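Local coordinates for protein ATPase BagA (Mycobacterium tuberculosis H37Rv, PDB 6BS3) that hydrolyses ATP as one subunit of the heterodimeric BagAB ATPase, an activity required for resistance to nitric oxide and to elevated glycerol, at residues P311-P316 with A335-R340; I93-A98 with D134-G139; G49-L54 with P154-I159; I243-E248 with T293-R298. One frame throughout, in Å; residues are numbered along the deposited sequence.

Contact 1. Residues P311-P316 with A335-R340; sequences PRLELP and AQQGVR
The strand that holds Leu313 and Glu314 meets the chain just as it leaves helix 324-336 at Gln337. The nearest alpha carbons are those of Leu313 and Gln337, 7.2 Å apart. Gly338, the first residue to leave helical geometry, has positive phi and completes a Schellman motif, and its N bonds to Ala335 O at 3.0 Å. Val339, just after it, points its side chain toward the strand.

Gln337 carries the contact. Its CG lies anti to the carbonyl carbon (chi1 -72°), and the chain runs on extended until its amide meets the backbone of Glu314. Glu314 N donates to Gln337 OE1 at 2.9 Å, almost straight at 174° and on a lone pair in the carbonyl plane. Gln337 NE2 lies 2.8 Å from Glu314 O, but that bond is bent and weak. NE2 also bonds to Ser333 O inside the helix. The amide thus partly imitates a neighbouring strand's peptide, with one sound bond and one weak one. Beside it, Leu313 CD2 packs on Gln337 CB at 3.8 Å, and Leu313 CD1 meets Val339 CG2 at 3.9 Å.

Pro316 O accepts a bond from N6 of the bound ADP. Strand 312-316 is one of the two outermost strands of the sheet within this chain. Leu313 and Leu315 pair with strand 234-242, so the backbone N and O of Glu314 are turned to Gln337. Leu315 and Val339 also touch helix 34-46, which follows the P-loop.

Contact 2. Residues I93-A98 with D134-G139; sequences IDIEAA and DVLLTG
No ring takes part where Ile93, Ile95 and Ala98 meet Leu136 and Leu137; the side chains that meet are aliphatic. The flat groups sit behind them. The carboxylate of Asp94 takes Ala97 N on OD1 at 3.1 Å, from above its plane. This is an N-cap bond that starts helix 95-107. On the other helix, Asp134 O is gripped from both faces of its carbonyl plane, by Thr138 N at 3.0 Å and by Thr138 OG1 at 2.8 Å.

Ile95 CD1 meets both leucines. With CG1 anti to the backbone N (chi1 -162°) and a bend at chi2, CD1 rests on Leu136 CB at 3.7 Å and on Leu137 CD2 at the same distance. The chains of Ile95 and Leu137 cross at about a right angle. Leu137 CD2 is shared, since Ile93 CG2 also lies 3.7 Å from it. Further along, Leu136 CD2 approaches the backbone at Ala98 O, 3.9 Å away.

Phe172 backs Leu137, while Phe99 and Tyr102 touch Leu136. The contact is plain hydrophobic packing between the first turn of helix 95-107, with Ile93 just before it, and the middle of helix 130-146. It belongs to the helical part inserted between sheet strands 86-92 and 158-162 in this ArsA-family ATPase.

Contact 3. Residues G49-L54 with P154-I159; sequences GRKVLL and PVYDAI
Asp157 binds Lys51 twice. Lys51 N donates to Asp157 OD2 at 2.8 Å and 173°, on the anti side of the carboxylate and close to its plane. Asp157 N returns a bond to Lys51 O, also 2.8 Å long. The carboxylate carbon lies beside the residue's own backbone N (chi1 -68°), which lets side chain and amide face the same residue. Further along, Leu53 N donates to Ala158 O at 3.1 Å.

Arg50 lies across Asp157, whose CB sits over one face of the guanidinium. Arg50 NH1 and Asp157 OD1 are 4.4 Å apart, too far for a salt bridge, and no N-H points at the oxygen, so only charge attraction is left. Arg50 NE instead bonds to Leu45 O.

The Tyr156 ring is held on both faces. Leu53 CB stands 3.6 Å above its centre in a CH-pi contact, and Val155 CG1 covers the opposite face nearer the rim. Lys51 O lies in the ring plane at the edge. The phenol OH bonds to Glu76 and Asn89, beyond these segments. Leu53 CB also packs on Ile159 CD1 at 3.7 Å; these two side chains run side by side.

Leu53 and Ile159 form a parallel bridge and pack on helix 130-146, while Val52 faces helix 34-46. Neighbouring parallel strands with helices on both sides fit the three-layer alpha/beta fold of P-loop NTPases, to which ArsA-family ATPases belong.

Contact 4. Residues I243-E248 with T293-R298; sequences IPAHLE and TRITAR
Ile243 packs against Arg294, Ile295 and Arg298 where the loop after strand 234-242 of the P-loop NTPase fold meets helix 278-302. From CB, the CG1 branch lies between the backbone N and the carbonyl carbon (chi1 59°), the crowded position for this side chain. With CB already turned to the helix, this torsion carries CG1 to the arginines. CG1 lies over a face of the Arg298 guanidinium, 3.8 Å from Arg298 NE. CD1, the tip, reaches further. It sits over the centre of the Arg294 guanidinium, 3.7 Å from Arg294 CZ. The same methyl touches Ile295 CD1, also at 3.7 Å, and lies over the rim of the Arg298 group. One short branch thus meets three helix residues, and it crosses both arginine chains at about a right angle.

The bend of Arg298 at chi3 (62°) lays its guanidinium against Ile243 CG1, while Arg294 reaches Ile243 CD1 by a chain extended from CG to NE.

Ile295 continues the contact along the loop. Its CD1 approaches Pro244 O at 3.9 Å, and its CG2 touches Ala245 CB at 4.2 Å. Ala245 O bonds to His291 one turn back on the helix, and Leu252 of helix 249-255 also packs on Ile295. This is a surface contact, and the loop lies at a subunit interface. An acidic side chain of another protein chain packs on Pro244.

A water closes the end of the contact near the strand. It accepts from Ile243 N at 3.1 Å and, in the plane of the guanidinium, from Arg298 NH2 at 2.9 Å.

Contacts 1 and 3 both lie on the mixed sheet, with centres about 20 Å apart. Contact 3 joins two parallel strands within it, while contact 1 sits at strand 312-316, one of its two outermost strands. Contact 2 is nested along the chain inside the loop that contact 3 closes, and helix 130-146 leads on to strand 158-162. Contact 4 follows, then contact 1; helix 278-302 is followed directly by strand 312-316. Contacts 2 and 4 lie on opposite sides of the chain's centre, about 44 Å apart between centres. Contact 1 reaches the nucleotide pocket through Pro316, one of its 15 residues, while the helical packing of contact 2 lies away from the annotated sites.

Contact 1. Residues P311-P316 with A335-R340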
loop_
_atom_site.group_PDB
_atom_site.type_symbol
_atom_site.label_atom_id
_atom_site.label_comp_id
_atom_site.label_asym_id
_atom_site.label_seq_id
_atom_site.Cartn_x
_atom_site.Cartn_y
_atom_site.Cartn_z
ATOM N N PRO A 311 -12.741 -4.753 20.339
ATOM C CA PRO A 311 -11.642 -5.643 20.767
ATOM C C PRO A 311 -10.370 -5.470 19.936
ATOM O O PRO A 311 -10.406 -5.181 18.734
ATOM C CB PRO A 311 -12.216 -7.059 20.629
ATOM C CG PRO A 311 -13.486 -6.916 19.923
ATOM C CD PRO A 311 -13.930 -5.507 19.898
ATOM N N ARG A 312 -9.245 -5.642 20.593
ATOM C CA ARG A 312 -7.942 -5.481 19.996
ATOM C C ARG A 312 -7.062 -6.693 20.187
ATOM O O ARG A 312 -6.913 -7.195 21.305
ATOM C CB ARG A 312 -7.278 -4.208 20.558
ATOM C CG ARG A 312 -7.502 -2.995 19.661
ATOM C CD ARG A 312 -7.378 -1.690 20.407
ATOM N NE ARG A 312 -5.982 -1.357 20.678
ATOM C CZ ARG A 312 -5.597 -0.295 21.371
ATOM N NH1 ARG A 312 -6.499 0.546 21.863
ATOM N NH2 ARG A 312 -4.309 -0.057 21.569
ATOM N N LEU A 313 -6.467 -7.142 19.090
ATOM C CA LEU A 313 -5.536 -8.263 19.003
ATOM C C LEU A 313 -4.168 -7.688 18.604
ATOM O O LEU A 313 -4.110 -6.637 17.965
ATOM C CB LEU A 313 -6.014 -9.319 17.944
ATOM C CG LEU A 313 -7.329 -10.085 18.267
ATOM C CD1 LEU A 313 -7.912 -10.744 17.034
ATOM C CD2 LEU A 313 -7.112 -11.131 19.360
ATOM N N GLU A 314 -3.077 -8.368 19.011
ATOM C CA GLU A 314 -1.693 -7.965 18.754
ATOM C C GLU A 314 -0.893 -9.150 18.255
ATOM O O GLU A 314 -0.887 -10.203 18.886
ATOM C CB GLU A 314 -0.992 -7.440 20.027
ATOM C CG GLU A 314 -1.623 -6.235 20.715
ATOM C CD GLU A 314 -2.901 -6.528 21.472
ATOM O OE1 GLU A 314 -3.046 -7.658 21.991
ATOM O OE2 GLU A 314 -3.769 -5.628 21.525
ATOM N N LEU A 315 -0.160 -8.943 17.155
ATOM C CA LEU A 315 0.724 -9.930 16.581
ATOM C C LEU A 315 2.161 -9.413 16.617
ATOM O O LEU A 315 2.380 -8.197 16.516
ATOM C CB LEU A 315 0.292 -10.284 15.137
ATOM C CG LEU A 315 -1.076 -10.967 15.009
ATOM C CD1 LEU A 315 -1.465 -11.090 13.563
ATOM C CD2 LEU A 315 -1.074 -12.347 15.662
ATOM N N PRO A 316 3.157 -10.314 16.792
ATOM C CA PRO A 316 4.550 -9.856 16.799
ATOM C C PRO A 316 5.089 -9.669 15.368
ATOM O O PRO A 316 4.379 -9.896 14.378
ATOM C CB PRO A 316 5.272 -11.008 17.511
ATOM C CG PRO A 316 4.518 -12.241 17.047
ATOM C CD PRO A 316 3.069 -11.788 16.942
ATOM N N ALA A 335 -4.376 -17.824 18.446
ATOM C CA ALA A 335 -5.007 -18.841 19.306
ATOM C C ALA A 335 -4.821 -18.525 20.813
ATOM O O ALA A 335 -5.778 -18.615 21.577
ATOM C CB ALA A 335 -4.464 -20.236 18.975
ATOM N N GLN A 336 -3.613 -18.100 21.213
ATOM C CA GLN A 336 -3.258 -17.742 22.599
ATOM C C GLN A 336 -4.026 -16.524 23.146
ATOM O O GLN A 336 -4.144 -16.341 24.367
ATOM C CB GLN A 336 -1.741 -17.514 22.703
ATOM C CG GLN A 336 -0.938 -18.797 22.442
ATOM C CD GLN A 336 0.561 -18.597 22.437
ATOM O OE1 GLN A 336 1.082 -17.475 22.453
ATOM N NE2 GLN A 336 1.294 -19.696 22.402
ATOM N N GLN A 337 -4.549 -15.705 22.230
ATOM C CA GLN A 337 -5.320 -14.502 22.519
ATOM C C GLN A 337 -6.821 -14.798 22.563
ATOM O O GLN A 337 -7.612 -13.892 22.802
ATOM C CB GLN A 337 -4.978 -13.394 21.497
ATOM C CG GLN A 337 -3.591 -12.802 21.700
ATOM C CD GLN A 337 -3.230 -11.853 20.594
ATOM O OE1 GLN A 337 -3.570 -10.686 20.635
ATOM N NE2 GLN A 337 -2.536 -12.329 19.569
ATOM N N GLY A 338 -7.190 -16.064 22.374
ATOM C CA GLY A 338 -8.574 -16.525 22.411
ATOM C C GLY A 338 -9.287 -16.637 21.080
ATOM O O GLY A 338 -10.493 -16.882 21.056
ATOM N N VAL A 339 -8.567 -16.484 19.952
ATOM C CA VAL A 339 -9.209 -16.613 18.647
ATOM C C VAL A 339 -9.557 -18.095 18.433
ATOM O O VAL A 339 -8.677 -18.955 18.555
ATOM C CB VAL A 339 -8.389 -15.999 17.487
ATOM C CG1 VAL A 339 -9.110 -16.177 16.158
ATOM C CG2 VAL A 339 -8.082 -14.524 17.748
ATOM N N ARG A 340 -10.860 -18.384 18.212
ATOM C CA ARG A 340 -11.398 -19.743 18.016
ATOM C C ARG A 340 -12.749 -19.670 17.293
ATOM O O ARG A 340 -13.287 -18.562 17.178
ATOM C CB ARG A 340 -11.541 -20.484 19.376
ATOM C CG ARG A 340 -12.346 -19.711 20.449
ATOM C CD ARG A 340 -12.522 -20.463 21.761
ATOM N NE ARG A 340 -12.721 -21.900 21.543
ATOM C CZ ARG A 340 -13.896 -22.470 21.306
ATOM N NH1 ARG A 340 -13.977 -23.780 21.118
ATOM N NH2 ARG A 340 -15.004 -21.739 21.284
#

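Contact 2. Residues I93-A98 with D134-G139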
loop_
_atom_site.group_PDB
_atom_site.type_symbol
_atom_site.label_atom_id
_atom_site.label_comp_id
_atom_site.label_asym_id
_atom_site.label_seq_id
_atom_site.Cartn_x
_atom_site.Cartn_y
_atom_site.Cartn_z
ATOM N N ILE A 93 -10.813 -15.792 -6.473
ATOM C CA ILE A 93 -11.948 -15.515 -7.372
ATOM C C ILE A 93 -11.438 -14.901 -8.694
ATOM O O ILE A 93 -10.664 -13.941 -8.683
ATOM C CB ILE A 93 -13.084 -14.657 -6.725
ATOM C CG1 ILE A 93 -13.707 -15.347 -5.482
ATOM C CG2 ILE A 93 -14.172 -14.310 -7.771
ATOM C CD1 ILE A 93 -14.665 -14.390 -4.613
ATOM N N ASP A 94 -11.837 -15.501 -9.813
ATOM C CA ASP A 94 -11.518 -15.045 -11.161
ATOM C C ASP A 94 -12.787 -14.297 -11.599
ATOM O O ASP A 94 -13.824 -14.934 -11.818
ATOM C CB ASP A 94 -11.223 -16.275 -12.040
ATOM C CG ASP A 94 -10.909 -16.045 -13.510
ATOM O OD1 ASP A 94 -11.422 -15.062 -14.088
ATOM O OD2 ASP A 94 -10.182 -16.873 -14.093
ATOM N N ILE A 95 -12.727 -12.946 -11.642
ATOM C CA ILE A 95 -13.879 -12.082 -11.957
ATOM C C ILE A 95 -14.457 -12.367 -13.354
ATOM O O ILE A 95 -15.675 -12.331 -13.530
ATOM C CB ILE A 95 -13.587 -10.557 -11.725
ATOM C CG1 ILE A 95 -14.890 -9.731 -11.626
ATOM C CG2 ILE A 95 -12.634 -9.955 -12.774
ATOM C CD1 ILE A 95 -15.692 -9.950 -10.411
ATOM N N GLU A 96 -13.582 -12.688 -14.321
ATOM C CA GLU A 96 -13.965 -13.011 -15.693
ATOM C C GLU A 96 -14.794 -14.296 -15.731
ATOM O O GLU A 96 -15.901 -14.276 -16.266
ATOM C CB GLU A 96 -12.727 -13.057 -16.586
ATOM C CG GLU A 96 -12.974 -13.599 -17.980
ATOM C CD GLU A 96 -12.041 -13.063 -19.050
ATOM O OE1 GLU A 96 -12.268 -13.409 -20.230
ATOM O OE2 GLU A 96 -11.091 -12.311 -18.724
ATOM N N ALA A 97 -14.317 -15.363 -15.057
ATOM C CA ALA A 97 -15.037 -16.641 -14.943
ATOM C C ALA A 97 -16.317 -16.490 -14.100
ATOM O O ALA A 97 -17.321 -17.121 -14.431
ATOM C CB ALA A 97 -14.129 -17.720 -14.362
ATOM N N ALA A 98 -16.299 -15.614 -13.055
ATOM C CA ALA A 98 -17.484 -15.329 -12.211
ATOM C C ALA A 98 -18.569 -14.605 -13.026
ATOM O O ALA A 98 -19.751 -14.884 -12.844
ATOM C CB ALA A 98 -17.100 -14.519 -10.970
ATOM N N ASP A 134 -18.370 -5.724 -7.814
ATOM C CA ASP A 134 -18.702 -5.931 -6.397
ATOM C C ASP A 134 -19.902 -6.869 -6.181
ATOM O O ASP A 134 -19.907 -7.603 -5.192
ATOM C CB ASP A 134 -18.891 -4.579 -5.669
ATOM C CG ASP A 134 -17.646 -3.681 -5.659
ATOM O OD1 ASP A 134 -16.529 -4.201 -5.893
ATOM O OD2 ASP A 134 -17.793 -2.461 -5.423
ATOM N N VAL A 135 -20.915 -6.839 -7.085
ATOM C CA VAL A 135 -22.087 -7.722 -7.057
ATOM C C VAL A 135 -21.615 -9.173 -7.270
ATOM O O VAL A 135 -22.040 -10.065 -6.542
ATOM C CB VAL A 135 -23.182 -7.290 -8.092
ATOM C CG1 VAL A 135 -24.144 -8.437 -8.439
ATOM C CG2 VAL A 135 -23.954 -6.077 -7.599
ATOM N N LEU A 136 -20.732 -9.398 -8.255
ATOM C CA LEU A 136 -20.194 -10.723 -8.564
ATOM C C LEU A 136 -19.388 -11.284 -7.399
ATOM O O LEU A 136 -19.557 -12.451 -7.066
ATOM C CB LEU A 136 -19.319 -10.692 -9.842
ATOM C CG LEU A 136 -20.031 -10.346 -11.158
ATOM C CD1 LEU A 136 -19.029 -10.125 -12.279
ATOM C CD2 LEU A 136 -21.036 -11.414 -11.545
ATOM N N LEU A 137 -18.528 -10.445 -6.783
ATOM C CA LEU A 137 -17.627 -10.813 -5.693
ATOM C C LEU A 137 -18.337 -11.086 -4.383
ATOM O O LEU A 137 -18.112 -12.148 -3.815
ATOM C CB LEU A 137 -16.496 -9.782 -5.499
ATOM C CG LEU A 137 -15.567 -9.567 -6.696
ATOM C CD1 LEU A 137 -14.763 -8.292 -6.553
ATOM C CD2 LEU A 137 -14.669 -10.770 -6.926
ATOM N N THR A 138 -19.195 -10.164 -3.910
ATOM C CA THR A 138 -19.937 -10.346 -2.651
ATOM C C THR A 138 -20.980 -11.469 -2.816
ATOM O O THR A 138 -21.312 -12.151 -1.841
ATOM C CB THR A 138 -20.606 -9.025 -2.174
ATOM O OG1 THR A 138 -21.556 -8.596 -3.160
ATOM C CG2 THR A 138 -19.597 -7.915 -1.863
ATOM N N GLY A 139 -21.494 -11.621 -4.033
ATOM C CA GLY A 139 -22.464 -12.664 -4.360
ATOM C C GLY A 139 -21.844 -14.046 -4.285
ATOM O O GLY A 139 -22.472 -14.975 -3.778
#

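Contact 3. Residues G49-L54 with P154-I159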
loop_
_atom_site.group_PDB
_atom_site.type_symbol
_atom_site.label_atom_id
_atom_site.label_comp_id
_atom_site.label_asym_id
_atom_site.label_seq_id
_atom_site.Cartn_x
_atom_site.Cartn_y
_atom_site.Cartn_z
ATOM N N GLY A 49 -10.071 -30.334 13.328
ATOM C CA GLY A 49 -10.875 -31.006 12.304
ATOM C C GLY A 49 -11.956 -30.158 11.647
ATOM O O GLY A 49 -12.984 -30.697 11.235
ATOM N N ARG A 50 -11.743 -28.835 11.553
ATOM C CA ARG A 50 -12.684 -27.902 10.923
ATOM C C ARG A 50 -12.259 -27.594 9.470
ATOM O O ARG A 50 -11.123 -27.869 9.092
ATOM C CB ARG A 50 -12.837 -26.611 11.752
ATOM C CG ARG A 50 -13.173 -26.874 13.234
ATOM C CD ARG A 50 -14.224 -25.934 13.786
ATOM N NE ARG A 50 -13.859 -24.530 13.601
ATOM C CZ ARG A 50 -14.699 -23.510 13.739
ATOM N NH1 ARG A 50 -15.964 -23.721 14.074
ATOM N NH2 ARG A 50 -14.281 -22.269 13.534
ATOM N N LYS A 51 -13.183 -27.100 8.653
ATOM C CA LYS A 51 -12.902 -26.786 7.249
ATOM C C LYS A 51 -13.168 -25.312 7.014
ATOM O O LYS A 51 -14.311 -24.878 7.139
ATOM C CB LYS A 51 -13.739 -27.664 6.296
ATOM C CG LYS A 51 -13.294 -27.565 4.835
ATOM C CD LYS A 51 -14.320 -28.150 3.875
ATOM C CE LYS A 51 -14.253 -29.647 3.763
ATOM N NZ LYS A 51 -14.989 -30.118 2.562
ATOM N N VAL A 52 -12.109 -24.543 6.692
ATOM C CA VAL A 52 -12.209 -23.098 6.467
ATOM C C VAL A 52 -11.822 -22.721 5.023
ATOM O O VAL A 52 -10.872 -23.279 4.467
ATOM C CB VAL A 52 -11.408 -22.315 7.550
ATOM C CG1 VAL A 52 -11.307 -20.822 7.229
ATOM C CG2 VAL A 52 -12.024 -22.517 8.940
ATOM N N LEU A 53 -12.582 -21.789 4.417
ATOM C CA LEU A 53 -12.281 -21.282 3.084
ATOM C C LEU A 53 -11.608 -19.902 3.167
ATOM O O LEU A 53 -12.152 -18.983 3.786
ATOM C CB LEU A 53 -13.534 -21.245 2.170
ATOM C CG LEU A 53 -13.287 -20.836 0.699
ATOM C CD1 LEU A 53 -12.482 -21.895 -0.064
ATOM C CD2 LEU A 53 -14.580 -20.584 -0.011
ATOM N N LEU A 54 -10.420 -19.768 2.549
ATOM C CA LEU A 54 -9.667 -18.508 2.459
ATOM C C LEU A 54 -9.920 -17.917 1.050
ATOM O O LEU A 54 -9.563 -18.531 0.037
ATOM C CB LEU A 54 -8.159 -18.760 2.723
ATOM C CG LEU A 54 -7.202 -17.569 2.592
ATOM C CD1 LEU A 54 -7.550 -16.431 3.610
ATOM C CD2 LEU A 54 -5.760 -18.029 2.674
ATOM N N PRO A 154 -23.476 -26.960 6.898
ATOM C CA PRO A 154 -22.561 -26.099 6.109
ATOM C C PRO A 154 -21.303 -26.813 5.623
ATOM O O PRO A 154 -20.674 -27.540 6.388
ATOM C CB PRO A 154 -22.204 -24.968 7.076
ATOM C CG PRO A 154 -23.276 -24.988 8.112
ATOM C CD PRO A 154 -23.659 -26.426 8.263
ATOM N N VAL A 155 -20.946 -26.611 4.341
ATOM C CA VAL A 155 -19.728 -27.164 3.721
ATOM C C VAL A 155 -18.507 -26.611 4.491
ATOM O O VAL A 155 -17.633 -27.372 4.896
ATOM C CB VAL A 155 -19.675 -26.826 2.197
ATOM C CG1 VAL A 155 -18.282 -27.058 1.605
ATOM C CG2 VAL A 155 -20.730 -27.619 1.427
ATOM N N TYR A 156 -18.502 -25.290 4.758
ATOM C CA TYR A 156 -17.418 -24.651 5.515
ATOM C C TYR A 156 -17.852 -24.246 6.916
ATOM O O TYR A 156 -18.985 -23.808 7.113
ATOM C CB TYR A 156 -16.857 -23.449 4.737
ATOM C CG TYR A 156 -16.176 -23.854 3.446
ATOM C CD1 TYR A 156 -14.967 -24.545 3.460
ATOM C CD2 TYR A 156 -16.757 -23.580 2.210
ATOM C CE1 TYR A 156 -14.351 -24.954 2.276
ATOM C CE2 TYR A 156 -16.147 -23.981 1.021
ATOM C CZ TYR A 156 -14.940 -24.671 1.059
ATOM O OH TYR A 156 -14.305 -25.078 -0.103
ATOM N N ASP A 157 -16.957 -24.398 7.883
ATOM C CA ASP A 157 -17.179 -23.952 9.262
ATOM C C ASP A 157 -17.065 -22.437 9.340
ATOM O O ASP A 157 -17.737 -21.820 10.157
ATOM C CB ASP A 157 -16.184 -24.610 10.218
ATOM C CG ASP A 157 -16.468 -26.083 10.316
ATOM O OD1 ASP A 157 -17.454 -26.448 10.989
ATOM O OD2 ASP A 157 -15.747 -26.868 9.669
ATOM N N ALA A 158 -16.221 -21.846 8.479
ATOM C CA ALA A 158 -16.007 -20.399 8.379
ATOM C C ALA A 158 -15.421 -20.051 7.026
ATOM O O ALA A 158 -14.814 -20.896 6.364
ATOM C CB ALA A 158 -15.071 -19.900 9.493
ATOM N N ILE A 159 -15.611 -18.796 6.624
ATOM C CA ILE A 159 -15.073 -18.194 5.404
ATOM C C ILE A 159 -14.254 -16.986 5.853
ATOM O O ILE A 159 -14.749 -16.140 6.605
ATOM C CB ILE A 159 -16.190 -17.758 4.398
ATOM C CG1 ILE A 159 -17.244 -18.889 4.130
ATOM C CG2 ILE A 159 -15.601 -17.181 3.090
ATOM C CD1 ILE A 159 -16.820 -20.099 3.433
#

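Contact 4. Residues I243-E248 with T293-R298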
loop_
_atom_site.group_PDB
_atom_site.type_symbol
_atom_site.label_atom_id
_atom_site.label_comp_id
_atom_site.label_asym_id
_atom_site.label_seq_id
_atom_site.Cartn_x
_atom_site.Cartn_y
_atom_site.Cartn_z
ATOM N N ILE A 243 6.643 -4.595 18.466
ATOM C CA ILE A 243 8.058 -4.720 18.831
ATOM C C ILE A 243 8.215 -4.619 20.352
ATOM O O ILE A 243 7.353 -4.009 20.996
ATOM C CB ILE A 243 8.989 -3.749 18.038
ATOM C CG1 ILE A 243 8.600 -2.265 18.258
ATOM C CG2 ILE A 243 9.051 -4.138 16.556
ATOM C CD1 ILE A 243 9.587 -1.265 17.805
ATOM N N PRO A 244 9.276 -5.197 20.918
ATOM C CA PRO A 244 9.487 -5.168 22.340
ATOM C C PRO A 244 9.942 -3.789 22.821
ATOM O O PRO A 244 10.750 -3.203 22.198
ATOM C CB PRO A 244 10.592 -6.200 22.496
ATOM C CG PRO A 244 11.364 -6.062 21.237
ATOM C CD PRO A 244 10.308 -5.881 20.190
ATOM N N ALA A 245 9.328 -3.308 23.892
ATOM C CA ALA A 245 9.712 -2.019 24.490
ATOM C C ALA A 245 11.105 -2.069 25.108
ATOM O O ALA A 245 11.798 -1.089 24.968
ATOM C CB ALA A 245 8.695 -1.619 25.513
ATOM N N HIS A 246 11.404 -3.105 25.894
ATOM C CA HIS A 246 12.711 -3.430 26.539
ATOM C C HIS A 246 13.008 -2.551 27.754
ATOM O O HIS A 246 14.048 -2.719 28.337
ATOM C CB HIS A 246 13.900 -3.411 25.582
ATOM C CG HIS A 246 14.058 -4.668 24.819
ATOM N ND1 HIS A 246 14.396 -4.677 23.511
ATOM C CD2 HIS A 246 13.909 -5.944 25.181
ATOM C CE1 HIS A 246 14.457 -5.905 23.091
ATOM N NE2 HIS A 246 14.161 -6.692 24.087
ATOM N N LEU A 247 12.116 -1.650 28.114
ATOM C CA LEU A 247 12.403 -0.594 29.093
ATOM C C LEU A 247 11.146 -0.474 29.921
ATOM O O LEU A 247 10.064 -0.601 29.376
ATOM C CB LEU A 247 12.673 0.723 28.373
ATOM C CG LEU A 247 14.127 1.017 28.043
ATOM C CD1 LEU A 247 14.272 2.367 27.384
ATOM C CD2 LEU A 247 14.986 0.946 29.277
ATOM N N GLU A 248 11.313 -0.224 31.197
ATOM C CA GLU A 248 10.137 -0.100 32.071
ATOM C C GLU A 248 9.477 1.283 31.830
ATOM O O GLU A 248 10.205 2.229 31.507
ATOM C CB GLU A 248 10.538 -0.256 33.557
ATOM C CG GLU A 248 11.067 -1.632 33.950
ATOM C CD GLU A 248 10.136 -2.817 33.760
ATOM O OE1 GLU A 248 8.945 -2.720 34.138
ATOM O OE2 GLU A 248 10.606 -3.855 33.240
ATOM N N THR A 293 12.374 6.829 21.867
ATOM C CA THR A 293 11.692 7.848 21.040
ATOM C C THR A 293 10.740 7.141 20.037
ATOM O O THR A 293 9.639 7.626 19.776
ATOM C CB THR A 293 12.718 8.760 20.327
ATOM O OG1 THR A 293 13.618 9.327 21.283
ATOM C CG2 THR A 293 12.060 9.884 19.526
ATOM N N ARG A 294 11.160 5.988 19.506
ATOM C CA ARG A 294 10.354 5.208 18.579
ATOM C C ARG A 294 9.146 4.572 19.290
ATOM O O ARG A 294 8.042 4.652 18.762
ATOM C CB ARG A 294 11.213 4.164 17.840
ATOM C CG ARG A 294 10.464 3.454 16.723
ATOM C CD ARG A 294 11.169 2.207 16.245
ATOM N NE ARG A 294 10.291 1.420 15.376
ATOM C CZ ARG A 294 10.671 0.348 14.693
ATOM N NH1 ARG A 294 11.926 -0.078 14.758
ATOM N NH2 ARG A 294 9.799 -0.307 13.937
ATOM N N ILE A 295 9.349 3.987 20.493
ATOM C CA ILE A 295 8.287 3.357 21.304
ATOM C C ILE A 295 7.223 4.381 21.730
ATOM O O ILE A 295 6.029 4.119 21.579
ATOM C CB ILE A 295 8.865 2.565 22.532
ATOM C CG1 ILE A 295 9.958 1.537 22.130
ATOM C CG2 ILE A 295 7.764 1.895 23.367
ATOM C CD1 ILE A 295 9.531 0.349 21.140
ATOM N N THR A 296 7.664 5.543 22.254
ATOM C CA THR A 296 6.820 6.642 22.733
ATOM C C THR A 296 5.881 7.119 21.633
ATOM O O THR A 296 4.672 7.174 21.864
ATOM C CB THR A 296 7.700 7.742 23.334
ATOM O OG1 THR A 296 8.497 7.167 24.371
ATOM C CG2 THR A 296 6.901 8.919 23.879
ATOM N N ALA A 297 6.435 7.419 20.431
ATOM C CA ALA A 297 5.700 7.837 19.237
ATOM C C ALA A 297 4.678 6.752 18.826
ATOM O O ALA A 297 3.528 7.082 18.512
ATOM C CB ALA A 297 6.674 8.100 18.100
ATOM N N ARG A 298 5.089 5.459 18.849
ATOM C CA ARG A 298 4.192 4.334 18.525
ATOM C C ARG A 298 3.023 4.253 19.522
ATOM O O ARG A 298 1.888 4.068 19.089
ATOM C CB ARG A 298 4.954 3.011 18.453
ATOM C CG ARG A 298 5.778 2.857 17.182
ATOM C CD ARG A 298 6.735 1.681 17.255
ATOM N NE ARG A 298 6.043 0.396 17.404
ATOM C CZ ARG A 298 5.631 -0.370 16.400
ATOM N NH1 ARG A 298 5.825 0.007 15.146
ATOM N NH2 ARG A 298 5.012 -1.516 16.644
HETATM O O HOH W 1 4.550 -2.521 19.282
#